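Local coordinates for protein endoglucanase (Thermotoga maritima, PDB 2FVG) that probably acts as a metal-dependent aminopeptidase of the M42 family, despite its name, with two divalent metal ions per subunit, at residues Y36-G41 and V208-P213; D22-K27 and V174-L179; I300-R305 and E320-L325; V148-D153 and H308-I313. All coordinates share one frame; numbering follows the deposited sequence.

Contact 1 of 4, residues Y36-G41 and V208-P213; sequences YTDVLG and VEQLKP. With EDO (1,2-ethanediol), chain B.
Where the outer strand 34-37 of the central mixed sheet runs into the turn of a beta hairpin, Tyr36 and Asp38 face Gln210 and Leu211 at the C-terminal end of helix 205-211. The Gln210 side chain, extended beyond CG, carries its amide in between the two residues of the hairpin. The amide end of Gln210 comes to the edge of the phenol ring on one side and to the carboxylate on the other. Which way round the amide sits is uncertain; in the model Gln210 NE2 lies 2.9 Å from Tyr36 OH and Gln210 OE1 3.1 Å from Asp38 OD2. The amide is nearly coplanar with the carboxylate, the planes being 22° apart. Beside it the methyl Leu211 CD2 lies 3.8 Å from Tyr36 OH, and Leu211 also packs on Tyr190 and Val192 of strand 187-194.

Asp38 also shapes the turn itself. With CG set between its backbone N and carbonyl carbon (chi1 72°), its OD1 accepts from Gly41 N at 2.9 Å, forming an Asx motif, and more weakly from Leu40 N; OD2 is hydrogen-bonded to Asn42 ND2. With one oxygen engaged by Gly41 N and the other by Asn42 ND2, this buried carboxylate would be limited in its rotation and so brace the turn.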
loop_
_atom_site.group_PDB
_atom_site.type_symbol
_atom_site.label_atom_id
_atom_site.label_comp_id
_atom_site.label_asym_id
_atom_site.label_seq_id
_atom_site.Cartn_x
_atom_site.Cartn_y
_atom_site.Cartn_z
ATOM N N TYR A 36 2.266 18.550 -3.117
ATOM C CA TYR A 36 1.724 19.101 -1.880
ATOM C C TYR A 36 0.942 18.064 -1.095
ATOM O O TYR A 36 0.560 17.035 -1.631
ATOM C CB TYR A 36 0.840 20.325 -2.163
ATOM C CG TYR A 36 -0.442 20.000 -2.897
ATOM C CD1 TYR A 36 -0.471 19.931 -4.289
ATOM C CD2 TYR A 36 -1.627 19.768 -2.196
ATOM C CE1 TYR A 36 -1.644 19.629 -4.967
ATOM C CE2 TYR A 36 -2.804 19.466 -2.859
ATOM C CZ TYR A 36 -2.807 19.400 -4.247
ATOM O OH TYR A 36 -3.976 19.099 -4.910
ATOM N N THR A 37 0.729 18.347 0.184
ATOM C CA THR A 37 -0.076 17.510 1.045
ATOM C C THR A 37 -1.448 18.186 1.166
ATOM O O THR A 37 -1.535 19.335 1.615
ATOM C CB THR A 37 0.570 17.368 2.443
ATOM O OG1 THR A 37 1.827 16.692 2.321
ATOM C CG2 THR A 37 -0.319 16.575 3.374
ATOM N N ASP A 38 -2.515 17.497 0.763
ATOM C CA ASP A 38 -3.853 18.086 0.877
ATOM C C ASP A 38 -4.248 18.138 2.346
ATOM O O ASP A 38 -3.463 17.730 3.197
ATOM C CB ASP A 38 -4.898 17.361 0.015
ATOM C CG ASP A 38 -5.270 15.983 0.545
ATOM O OD1 ASP A 38 -4.810 15.579 1.641
ATOM O OD2 ASP A 38 -6.055 15.301 -0.151
ATOM N N VAL A 39 -5.458 18.603 2.643
ATOM C CA VAL A 39 -5.903 18.775 4.044
ATOM C C VAL A 39 -6.076 17.477 4.867
ATOM O O VAL A 39 -5.978 17.505 6.091
ATOM C CB VAL A 39 -7.160 19.702 4.136
ATOM C CG1 VAL A 39 -8.353 19.093 3.407
ATOM C CG2 VAL A 39 -7.517 20.043 5.595
ATOM N N LEU A 40 -6.307 16.344 4.209
ATOM C CA LEU A 40 -6.476 15.063 4.928
ATOM C C LEU A 40 -5.141 14.346 5.147
ATOM O O LEU A 40 -5.018 13.469 6.011
ATOM C CB LEU A 40 -7.441 14.157 4.166
ATOM C CG LEU A 40 -8.774 14.823 3.843
ATOM C CD1 LEU A 40 -9.450 14.151 2.663
ATOM C CD2 LEU A 40 -9.682 14.881 5.087
ATOM N N GLY A 41 -4.135 14.723 4.361
ATOM C CA GLY A 41 -2.817 14.137 4.503
ATOM C C GLY A 41 -2.325 13.399 3.285
ATOM O O GLY A 41 -1.231 12.817 3.315
ATOM N N VAL A 208 -11.037 13.530 -5.602
ATOM C CA VAL A 208 -11.679 13.608 -6.906
ATOM C C VAL A 208 -12.329 14.970 -7.131
ATOM O O VAL A 208 -12.251 15.510 -8.228
ATOM C CB VAL A 208 -12.654 12.431 -7.122
ATOM C CG1 VAL A 208 -13.822 12.816 -8.027
ATOM C CG2 VAL A 208 -11.894 11.246 -7.668
ATOM N N GLU A 209 -12.950 15.533 -6.096
ATOM C CA GLU A 209 -13.558 16.851 -6.222
ATOM C C GLU A 209 -12.497 17.924 -6.435
ATOM O O GLU A 209 -12.728 18.869 -7.181
ATOM C CB GLU A 209 -14.440 17.201 -5.013
ATOM N N GLN A 210 -11.340 17.782 -5.786
ATOM C CA GLN A 210 -10.273 18.764 -5.935
ATOM C C GLN A 210 -9.508 18.609 -7.256
ATOM O O GLN A 210 -9.134 19.612 -7.848
ATOM C CB GLN A 210 -9.317 18.833 -4.711
ATOM C CG GLN A 210 -8.464 17.562 -4.420
ATOM C CD GLN A 210 -7.393 17.721 -3.300
ATOM O OE1 GLN A 210 -7.444 17.033 -2.264
ATOM N NE2 GLN A 210 -6.428 18.625 -3.516
ATOM N N LEU A 211 -9.293 17.382 -7.737
ATOM C CA LEU A 211 -8.511 17.195 -8.976
ATOM C C LEU A 211 -9.340 17.003 -10.229
ATOM O O LEU A 211 -8.843 17.211 -11.333
ATOM C CB LEU A 211 -7.528 16.034 -8.841
ATOM C CG LEU A 211 -6.493 16.084 -7.713
ATOM C CD1 LEU A 211 -5.697 14.785 -7.702
ATOM C CD2 LEU A 211 -5.570 17.295 -7.830
ATOM N N LYS A 212 -10.594 16.590 -10.070
ATOM C CA LYS A 212 -11.475 16.363 -11.220
ATOM C C LYS A 212 -10.769 15.592 -12.361
ATOM O O LYS A 212 -10.619 16.114 -13.463
ATOM C CB LYS A 212 -12.076 17.694 -11.713
ATOM C CG LYS A 212 -13.070 18.319 -10.729
ATOM C CD LYS A 212 -13.726 19.585 -11.269
ATOM N N PRO A 213 -10.326 14.344 -12.090
ATOM C CA PRO A 213 -9.647 13.568 -13.128
ATOM C C PRO A 213 -10.595 13.010 -14.181
ATOM O O PRO A 213 -11.770 12.775 -13.892
ATOM C CB PRO A 213 -8.992 12.418 -12.344
ATOM C CG PRO A 213 -9.797 12.292 -11.049
ATOM C CD PRO A 213 -10.427 13.627 -10.797
HETATM C C1 EDO B . -3.753 22.244 3.269
HETATM O O1 EDO B . -2.865 21.425 4.040
HETATM C C2 EDO B . -3.163 22.462 1.878
HETATM O O2 EDO B . -4.223 22.520 0.915
#

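Contact 2 of 4, residues D22-K27 and V174-L179; sequences DFIKSK and VLIDVL
The ring of Phe23 has one face covered by Lys27, which also touches Ile176 across the contact, in the packing of helix 18-28 against helix 166-180: Lys27 CG sits 4.0 Å above the ring plane, offset toward the rim. The Phe23 ring packs in addition on Glu6 and Leu7 of helix 4-9 and on Met10. Another flat group, the Phe23 carbonyl, receives two donors. Ser26 OG binds Phe23 O at 2.7 Å, in the carbonyl plane and on a lone pair, with a C=O...donor angle of 129°, and Lys27 N makes the regular helical bond to the same oxygen.

The two helices belong to the alpha/beta core, where both rest on strand 187-194: Ile24 and Leu175 touch Phe193, and Leu179 touches Phe191. Between the two segments the meeting is small and wholly apolar. Ile176 supplies more than half of the buried surface, pointing toward helix 18-28 and entering the angle between Ile24 and Lys27. Its CG2 branch, anti to the backbone N, faces the base of the lysine, Lys27 CB lying 4.3 Å from Ile176 CG2, and the lysine chain then turns back over the Phe23 ring. Leu7 touches both isoleucines and fills in beside them. Ile24 also packs on Met62, which follows the predicted metal ligand His61 in the chain. The two isoleucine side chains cross obliquely, with the terminal methyl Ile176 CD1 placed 3.9 Å from Ile24 CG1 and 4.1 Å from Ile24 CG2.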
loop_
_atom_site.group_PDB
_atom_site.type_symbol
_atom_site.label_atom_id
_atom_site.label_comp_id
_atom_site.label_asym_id
_atom_site.label_seq_id
_atom_site.Cartn_x
_atom_site.Cartn_y
_atom_site.Cartn_z
ATOM N N ASP A 22 6.599 11.673 4.554
ATOM C CA ASP A 22 7.873 12.417 4.516
ATOM C C ASP A 22 8.938 11.700 3.684
ATOM O O ASP A 22 9.706 12.337 2.946
ATOM C CB ASP A 22 8.419 12.693 5.928
ATOM C CG ASP A 22 7.579 13.712 6.698
ATOM O OD1 ASP A 22 6.749 14.414 6.077
ATOM O OD2 ASP A 22 7.754 13.816 7.929
ATOM N N PHE A 23 8.987 10.378 3.808
ATOM C CA PHE A 23 9.952 9.598 3.061
ATOM C C PHE A 23 9.697 9.728 1.553
ATOM O O PHE A 23 10.585 10.099 0.795
ATOM C CB PHE A 23 9.936 8.130 3.520
ATOM C CG PHE A 23 10.935 7.277 2.805
ATOM C CD1 PHE A 23 12.264 7.237 3.221
ATOM C CD2 PHE A 23 10.557 6.533 1.696
ATOM C CE1 PHE A 23 13.194 6.460 2.550
ATOM C CE2 PHE A 23 11.477 5.760 1.023
ATOM C CZ PHE A 23 12.796 5.717 1.449
ATOM N N ILE A 24 8.475 9.434 1.130
ATOM C CA ILE A 24 8.097 9.503 -0.278
ATOM C C ILE A 24 8.408 10.888 -0.861
ATOM O O ILE A 24 9.034 11.013 -1.937
ATOM C CB ILE A 24 6.609 9.089 -0.466
ATOM C CG1 ILE A 24 6.416 7.609 -0.069
ATOM C CG2 ILE A 24 6.200 9.331 -1.895
ATOM C CD1 ILE A 24 4.941 7.106 -0.083
ATOM N N LYS A 25 8.018 11.924 -0.118
ATOM C CA LYS A 25 8.284 13.323 -0.468
ATOM C C LYS A 25 9.780 13.542 -0.753
ATOM O O LYS A 25 10.141 14.080 -1.799
ATOM C CB LYS A 25 7.833 14.207 0.691
ATOM C CG LYS A 25 7.712 15.680 0.395
ATOM C CD LYS A 25 7.235 16.457 1.639
ATOM C CE LYS A 25 5.931 15.878 2.217
ATOM N NZ LYS A 25 5.536 16.499 3.523
ATOM N N SER A 26 10.648 13.092 0.151
ATOM C CA SER A 26 12.097 13.257 -0.045
ATOM C C SER A 26 12.608 12.574 -1.315
ATOM O O SER A 26 13.583 13.028 -1.922
ATOM C CB SER A 26 12.903 12.795 1.176
ATOM O OG SER A 26 12.839 11.385 1.347
ATOM N N LYS A 27 11.941 11.502 -1.729
ATOM C CA LYS A 27 12.345 10.784 -2.936
ATOM C C LYS A 27 11.792 11.340 -4.249
ATOM O O LYS A 27 12.428 11.194 -5.300
ATOM C CB LYS A 27 12.021 9.287 -2.817
ATOM C CG LYS A 27 12.691 8.592 -1.621
ATOM C CD LYS A 27 14.225 8.754 -1.608
ATOM C CE LYS A 27 14.803 8.123 -0.359
ATOM N NZ LYS A 27 16.284 8.237 -0.286
ATOM N N VAL A 174 6.149 1.313 -6.642
ATOM C CA VAL A 174 5.929 1.284 -8.080
ATOM C C VAL A 174 5.817 2.703 -8.627
ATOM O O VAL A 174 6.427 3.010 -9.633
ATOM C CB VAL A 174 4.671 0.478 -8.482
ATOM C CG1 VAL A 174 4.407 0.597 -9.993
ATOM C CG2 VAL A 174 4.840 -0.974 -8.125
ATOM N N LEU A 175 5.038 3.551 -7.951
ATOM C CA LEU A 175 4.815 4.938 -8.370
ATOM C C LEU A 175 6.087 5.741 -8.312
ATOM O O LEU A 175 6.390 6.473 -9.243
ATOM C CB LEU A 175 3.739 5.615 -7.527
ATOM C CG LEU A 175 2.341 4.978 -7.546
ATOM C CD1 LEU A 175 1.339 5.978 -7.032
ATOM C CD2 LEU A 175 1.949 4.528 -8.935
ATOM N N ILE A 176 6.820 5.602 -7.208
ATOM C CA ILE A 176 8.122 6.250 -7.048
ATOM C C ILE A 176 9.098 5.798 -8.135
ATOM O O ILE A 176 9.863 6.620 -8.646
ATOM C CB ILE A 176 8.733 5.942 -5.679
ATOM C CG1 ILE A 176 7.819 6.449 -4.568
ATOM C CG2 ILE A 176 10.109 6.594 -5.534
ATOM C CD1 ILE A 176 8.327 6.096 -3.167
ATOM N N ASP A 177 9.076 4.507 -8.487
ATOM C CA ASP A 177 9.987 3.977 -9.523
ATOM C C ASP A 177 9.615 4.458 -10.919
ATOM O O ASP A 177 10.490 4.628 -11.763
ATOM C CB ASP A 177 10.066 2.435 -9.508
ATOM C CG ASP A 177 10.897 1.885 -8.339
ATOM O OD1 ASP A 177 11.367 2.668 -7.468
ATOM O OD2 ASP A 177 11.076 0.649 -8.295
ATOM N N VAL A 178 8.320 4.630 -11.176
ATOM C CA VAL A 178 7.873 5.140 -12.468
ATOM C C VAL A 178 8.422 6.552 -12.604
ATOM O O VAL A 178 8.978 6.917 -13.639
ATOM C CB VAL A 178 6.331 5.119 -12.602
ATOM C CG1 VAL A 178 5.875 5.904 -13.855
ATOM C CG2 VAL A 178 5.835 3.687 -12.657
ATOM N N LEU A 179 8.302 7.326 -11.526
ATOM C CA LEU A 179 8.805 8.701 -11.514
ATOM C C LEU A 179 10.322 8.776 -11.621
ATOM O O LEU A 179 10.848 9.624 -12.355
ATOM C CB LEU A 179 8.309 9.431 -10.276
ATOM C CG LEU A 179 6.834 9.816 -10.347
ATOM C CD1 LEU A 179 6.326 10.289 -8.970
ATOM C CD2 LEU A 179 6.630 10.889 -11.426
#

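Contact 3 of 4, residues I300-R305 and E320-L325; sequences ISTPAR and ENTKKL
Ile300 and Thr302 of strand 297-306 pack against Thr322 and Leu325 of helix 316-332, a helix laid over the central sheet. Strand and helix segments run antiparallel, their axes 175° apart in direction and 8.7 Å apart at closest approach. The tight part is entirely buried. Ile300 turns both its branches to the helix: Ile300 CD1 meets Leu325 CD2 at 4.0 Å, and Ile300 CG2 lies 4.1 Å from Thr322 CG2. That methyl of Thr322 is anti to its backbone N (chi1 -54° for OG1), which leaves the hydroxyl for Thr302, with Thr302 OG1 and Thr322 OG1 3.2 Å apart. Thr322 OG1 is also hydrogen-bonded to Asp318 O one helical turn back. A valine in place of Thr322 would probably leave both Thr302 OG1 and Asp318 O without this hydroxyl partner.

On the solvent side of the helix stands the exposed Lys324. Lys323 turns from the strand toward helix 166-180, and its NZ forms a salt bridge with Glu320 OE1 at 2.9 Å, on the syn lone pair. Chemically, then, the charged residues stay off the strand-facing side, where methyl meets methyl and hydroxyl meets hydroxyl, with Thr322 OG1 anchored on Asp318 O.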
loop_
_atom_site.group_PDB
_atom_site.type_symbol
_atom_site.label_atom_id
_atom_site.label_comp_id
_atom_site.label_asym_id
_atom_site.label_seq_id
_atom_site.Cartn_x
_atom_site.Cartn_y
_atom_site.Cartn_z
ATOM N N ILE A 300 -4.934 -2.200 -11.089
ATOM C CA ILE A 300 -3.816 -3.072 -11.404
ATOM C C ILE A 300 -3.149 -3.499 -10.088
ATOM O O ILE A 300 -2.853 -2.664 -9.222
ATOM C CB ILE A 300 -2.837 -2.352 -12.321
ATOM C CG1 ILE A 300 -3.537 -2.047 -13.650
ATOM C CG2 ILE A 300 -1.630 -3.219 -12.618
ATOM C CD1 ILE A 300 -2.782 -1.086 -14.527
ATOM N N SER A 301 -2.933 -4.797 -9.922
ATOM C CA SER A 301 -2.359 -5.284 -8.686
ATOM C C SER A 301 -1.124 -6.155 -8.861
ATOM O O SER A 301 -1.050 -6.994 -9.770
ATOM C CB SER A 301 -3.405 -6.113 -7.930
ATOM O OG SER A 301 -4.580 -5.380 -7.705
ATOM N N THR A 302 -0.157 -5.940 -7.984
ATOM C CA THR A 302 0.999 -6.804 -7.879
ATOM C C THR A 302 0.544 -7.984 -6.988
ATOM O O THR A 302 -0.003 -7.773 -5.905
ATOM C CB THR A 302 2.193 -6.067 -7.228
ATOM O OG1 THR A 302 2.529 -4.944 -8.040
ATOM C CG2 THR A 302 3.450 -6.987 -7.138
ATOM N N PRO A 303 0.723 -9.230 -7.456
ATOM C CA PRO A 303 0.362 -10.384 -6.612
ATOM C C PRO A 303 1.283 -10.487 -5.391
ATOM O O PRO A 303 2.450 -10.123 -5.467
ATOM C CB PRO A 303 0.626 -11.597 -7.530
ATOM C CG PRO A 303 0.696 -11.045 -8.912
ATOM C CD PRO A 303 1.246 -9.645 -8.768
ATOM N N ALA A 304 0.744 -10.965 -4.275
ATOM C CA ALA A 304 1.522 -11.215 -3.067
ATOM C C ALA A 304 0.944 -12.499 -2.488
ATOM O O ALA A 304 -0.194 -12.835 -2.772
ATOM C CB ALA A 304 1.353 -10.061 -2.067
ATOM N N ARG A 305 1.718 -13.219 -1.683
ATOM C CA ARG A 305 1.218 -14.413 -1.018
ATOM C C ARG A 305 1.655 -14.382 0.435
ATOM O O ARG A 305 2.831 -14.171 0.709
ATOM C CB ARG A 305 1.760 -15.677 -1.711
ATOM C CG ARG A 305 1.327 -16.977 -1.063
ATOM C CD ARG A 305 1.490 -18.189 -1.992
ATOM N NE ARG A 305 0.910 -19.396 -1.381
ATOM C CZ ARG A 305 1.569 -20.523 -1.084
ATOM N NH1 ARG A 305 2.859 -20.688 -1.389
ATOM N NH2 ARG A 305 0.911 -21.522 -0.522
ATOM N N GLU A 320 8.207 -5.513 -11.520
ATOM C CA GLU A 320 8.780 -4.809 -12.661
ATOM C C GLU A 320 7.798 -4.650 -13.793
ATOM O O GLU A 320 7.808 -3.636 -14.493
ATOM C CB GLU A 320 10.030 -5.526 -13.187
ATOM C CG GLU A 320 11.263 -5.286 -12.354
ATOM C CD GLU A 320 11.649 -3.811 -12.313
ATOM O OE1 GLU A 320 11.758 -3.200 -13.402
ATOM O OE2 GLU A 320 11.845 -3.271 -11.193
ATOM N N ASN A 321 6.975 -5.670 -14.000
ATOM C CA ASN A 321 5.971 -5.630 -15.051
ATOM C C ASN A 321 4.824 -4.693 -14.732
ATOM O O ASN A 321 4.231 -4.095 -15.643
ATOM C CB ASN A 321 5.491 -7.027 -15.357
ATOM C CG ASN A 321 6.487 -7.782 -16.161
ATOM O OD1 ASN A 321 6.950 -7.294 -17.191
ATOM N ND2 ASN A 321 6.829 -8.979 -15.712
ATOM N N THR A 322 4.502 -4.589 -13.445
ATOM C CA THR A 322 3.499 -3.642 -12.971
ATOM C C THR A 322 4.001 -2.222 -13.258
ATOM O O THR A 322 3.272 -1.397 -13.828
ATOM C CB THR A 322 3.267 -3.780 -11.475
ATOM O OG1 THR A 322 2.943 -5.139 -11.180
ATOM C CG2 THR A 322 2.093 -2.878 -11.022
ATOM N N LYS A 323 5.248 -1.946 -12.873
ATOM C CA LYS A 323 5.877 -0.660 -13.130
ATOM C C LYS A 323 5.916 -0.380 -14.640
ATOM O O LYS A 323 5.631 0.740 -15.068
ATOM C CB LYS A 323 7.292 -0.649 -12.547
ATOM C CG LYS A 323 8.093 0.611 -12.865
ATOM C CD LYS A 323 9.596 0.426 -12.703
ATOM C CE LYS A 323 10.237 -0.240 -13.928
ATOM N NZ LYS A 323 11.731 -0.356 -13.810
ATOM N N LYS A 324 6.282 -1.374 -15.453
ATOM C CA LYS A 324 6.312 -1.185 -16.911
ATOM C C LYS A 324 4.935 -0.803 -17.434
ATOM O O LYS A 324 4.798 0.135 -18.189
ATOM C CB LYS A 324 6.773 -2.442 -17.649
ATOM C CG LYS A 324 8.274 -2.699 -17.720
ATOM C CD LYS A 324 8.518 -3.918 -18.620
ATOM C CE LYS A 324 9.986 -4.309 -18.737
ATOM N NZ LYS A 324 10.540 -4.839 -17.465
ATOM N N LEU A 325 3.916 -1.549 -17.027
ATOM C CA LEU A 325 2.534 -1.310 -17.448
ATOM C C LEU A 325 2.009 0.081 -17.072
ATOM O O LEU A 325 1.385 0.738 -17.887
ATOM C CB LEU A 325 1.602 -2.401 -16.894
ATOM C CG LEU A 325 0.146 -2.424 -17.352
ATOM C CD1 LEU A 325 0.031 -2.435 -18.890
ATOM C CD2 LEU A 325 -0.577 -3.611 -16.744
#

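Contact 4 of 4, residues V148-D153 and H308-I313; sequences VSFVSD and HSPNSI. With EDO (1,2-ethanediol), chain C.
Pro310 lies against the ring of Phe150 and buries the most surface in this contact, followed by Ser152 and Phe150. Its CB sits over one face of the ring, 4.1 Å from the Phe150 centroid and 23° off the ring normal, a CH-pi contact displaced toward the rim on the CG side. Phe150 CG is the nearest ring atom, 3.8 Å from Pro310 CB. The ring also stacks edge-to-face with Phe67. With an alanine at Phe150, Pro310 would probably lose the aromatic face on which its CB rests, and Phe67 its ring partner.

Two residues on, Ser152 has OG anti to its backbone N (chi1 -170°), which directs the hydroxyl to Asn311, whose side-chain amide comes within 2.6 Å (modelled OD1) of Ser152 OG. A 1,2-ethanediol, probably from the crystallisation liquor, sits alongside Phe150 and Pro310.

The peptide bond before Pro310 is cis, and Asn311 N bonds to His308 O at 3.1 Å, closing a type VI turn. The turn begins at His308, a predicted ligand of the second metal site whose imidazole is not modelled, and sets the edge of the metal-binding domain against the chain leaving strand 147-150 of the six-stranded antiparallel sheet.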
loop_
_atom_site.group_PDB
_atom_site.type_symbol
_atom_site.label_atom_id
_atom_site.label_comp_id
_atom_site.label_asym_id
_atom_site.label_seq_id
_atom_site.Cartn_x
_atom_site.Cartn_y
_atom_site.Cartn_z
ATOM N N VAL A 148 1.027 1.626 17.088
ATOM C CA VAL A 148 1.843 0.432 17.217
ATOM C C VAL A 148 1.901 -0.272 15.880
ATOM O O VAL A 148 0.870 -0.584 15.307
ATOM C CB VAL A 148 1.169 -0.539 18.217
ATOM C CG1 VAL A 148 2.014 -1.779 18.420
ATOM C CG2 VAL A 148 0.879 0.173 19.565
ATOM N N SER A 149 3.093 -0.507 15.348
ATOM C CA SER A 149 3.156 -1.236 14.094
ATOM C C SER A 149 3.915 -2.546 14.286
ATOM O O SER A 149 4.631 -2.717 15.276
ATOM C CB SER A 149 3.783 -0.380 13.006
ATOM O OG SER A 149 5.094 -0.022 13.345
ATOM N N PHE A 150 3.726 -3.486 13.363
ATOM C CA PHE A 150 4.478 -4.721 13.399
ATOM C C PHE A 150 5.923 -4.419 13.069
ATOM O O PHE A 150 6.233 -3.443 12.366
ATOM C CB PHE A 150 3.958 -5.727 12.377
ATOM C CG PHE A 150 2.628 -6.276 12.701
ATOM C CD1 PHE A 150 2.500 -7.296 13.638
ATOM C CD2 PHE A 150 1.500 -5.805 12.057
ATOM C CE1 PHE A 150 1.246 -7.836 13.941
ATOM C CE2 PHE A 150 0.259 -6.329 12.342
ATOM C CZ PHE A 150 0.129 -7.346 13.296
ATOM N N VAL A 151 6.816 -5.255 13.577
ATOM C CA VAL A 151 8.226 -5.133 13.251
ATOM C C VAL A 151 8.531 -6.268 12.282
ATOM O O VAL A 151 8.116 -7.416 12.492
ATOM C CB VAL A 151 9.122 -5.214 14.485
ATOM C CG1 VAL A 151 10.564 -5.517 14.083
ATOM C CG2 VAL A 151 9.045 -3.927 15.269
ATOM N N SER A 152 9.220 -5.939 11.202
ATOM C CA SER A 152 9.597 -6.945 10.245
ATOM C C SER A 152 10.811 -6.514 9.458
ATOM O O SER A 152 11.071 -5.325 9.284
ATOM C CB SER A 152 8.446 -7.270 9.297
ATOM O OG SER A 152 8.782 -8.408 8.525
ATOM N N ASP A 153 11.551 -7.513 9.007
ATOM C CA ASP A 153 12.733 -7.337 8.221
ATOM C C ASP A 153 12.279 -7.428 6.768
ATOM O O ASP A 153 11.133 -7.753 6.486
ATOM C CB ASP A 153 13.691 -8.479 8.579
ATOM C CG ASP A 153 15.123 -8.219 8.150
ATOM O OD1 ASP A 153 15.388 -7.238 7.407
ATOM O OD2 ASP A 153 15.993 -9.014 8.568
ATOM N N HIS A 308 4.004 -15.669 6.784
ATOM C CA HIS A 308 3.654 -15.736 8.188
ATOM C C HIS A 308 3.219 -14.334 8.570
ATOM O O HIS A 308 4.039 -13.530 9.002
ATOM C CB HIS A 308 4.829 -16.244 9.041
ATOM N N SER A 309 1.930 -14.041 8.379
ATOM C CA SER A 309 1.358 -12.708 8.687
ATOM C C SER A 309 2.064 -12.167 9.945
ATOM O O SER A 309 2.112 -12.868 10.961
ATOM C CB SER A 309 -0.168 -12.799 8.865
ATOM O OG SER A 309 -0.804 -11.542 8.666
ATOM N N PRO A 310 2.561 -10.904 9.916
ATOM C CA PRO A 310 2.458 -9.767 8.978
ATOM C C PRO A 310 3.114 -9.904 7.609
ATOM O O PRO A 310 2.792 -9.146 6.706
ATOM C CB PRO A 310 3.159 -8.639 9.739
ATOM C CG PRO A 310 4.215 -9.339 10.539
ATOM C CD PRO A 310 3.561 -10.631 10.974
ATOM N N ASN A 311 4.012 -10.856 7.439
ATOM C CA ASN A 311 4.732 -10.966 6.168
ATOM C C ASN A 311 4.032 -11.595 4.979
ATOM O O ASN A 311 3.195 -12.492 5.121
ATOM C CB ASN A 311 6.047 -11.691 6.404
ATOM C CG ASN A 311 6.972 -10.894 7.258
ATOM O OD1 ASN A 311 6.956 -9.665 7.207
ATOM N ND2 ASN A 311 7.784 -11.569 8.057
ATOM N N SER A 312 4.396 -11.108 3.802
ATOM C CA SER A 312 3.952 -11.710 2.565
ATOM C C SER A 312 5.111 -11.677 1.584
ATOM O O SER A 312 6.172 -11.133 1.894
ATOM C CB SER A 312 2.695 -11.048 2.004
ATOM O OG SER A 312 2.960 -9.737 1.600
ATOM N N ILE A 313 4.894 -12.243 0.398
ATOM C CA ILE A 313 5.933 -12.401 -0.603
ATOM C C ILE A 313 5.515 -11.792 -1.914
ATOM O O ILE A 313 4.383 -11.983 -2.336
ATOM C CB ILE A 313 6.138 -13.921 -0.870
ATOM C CG1 ILE A 313 6.236 -14.716 0.454
ATOM C CG2 ILE A 313 7.343 -14.197 -1.776
ATOM C CD1 ILE A 313 5.958 -16.189 0.300
HETATM C C1 EDO C . 1.458 -4.953 7.513
HETATM O O1 EDO C . 1.111 -4.595 8.846
HETATM C C2 EDO C . 1.152 -6.433 7.319
HETATM O O2 EDO C . 1.830 -6.918 6.158
#

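How the contacts relate
Contacts 1 and 4 mark opposite sides of the chain's centre, their own centres 30 Å apart, with contacts 2 and 3 between them. Contact 1 adjoins contact 2 through Thr37 and Lys25, strand 34-37 following helix 18-28 in sequence. Contacts 2 and 3, 16 Å apart between centres, meet where Val174, Asp177 and Val178 pack on Lys323. Contact 3 passes into contact 4 through neighbouring strands 297-306 and 312-315, Arg305 O probably accepting from Ile313 N at 2.8 Å. Along the chain, contacts 1 and 2 alternate their segments and both close before contact 3 opens, while contact 4 alternates with all three. Early and late chain portions are thereby joined around the central sheet, near whose strand ends the predicted metal ligands gather.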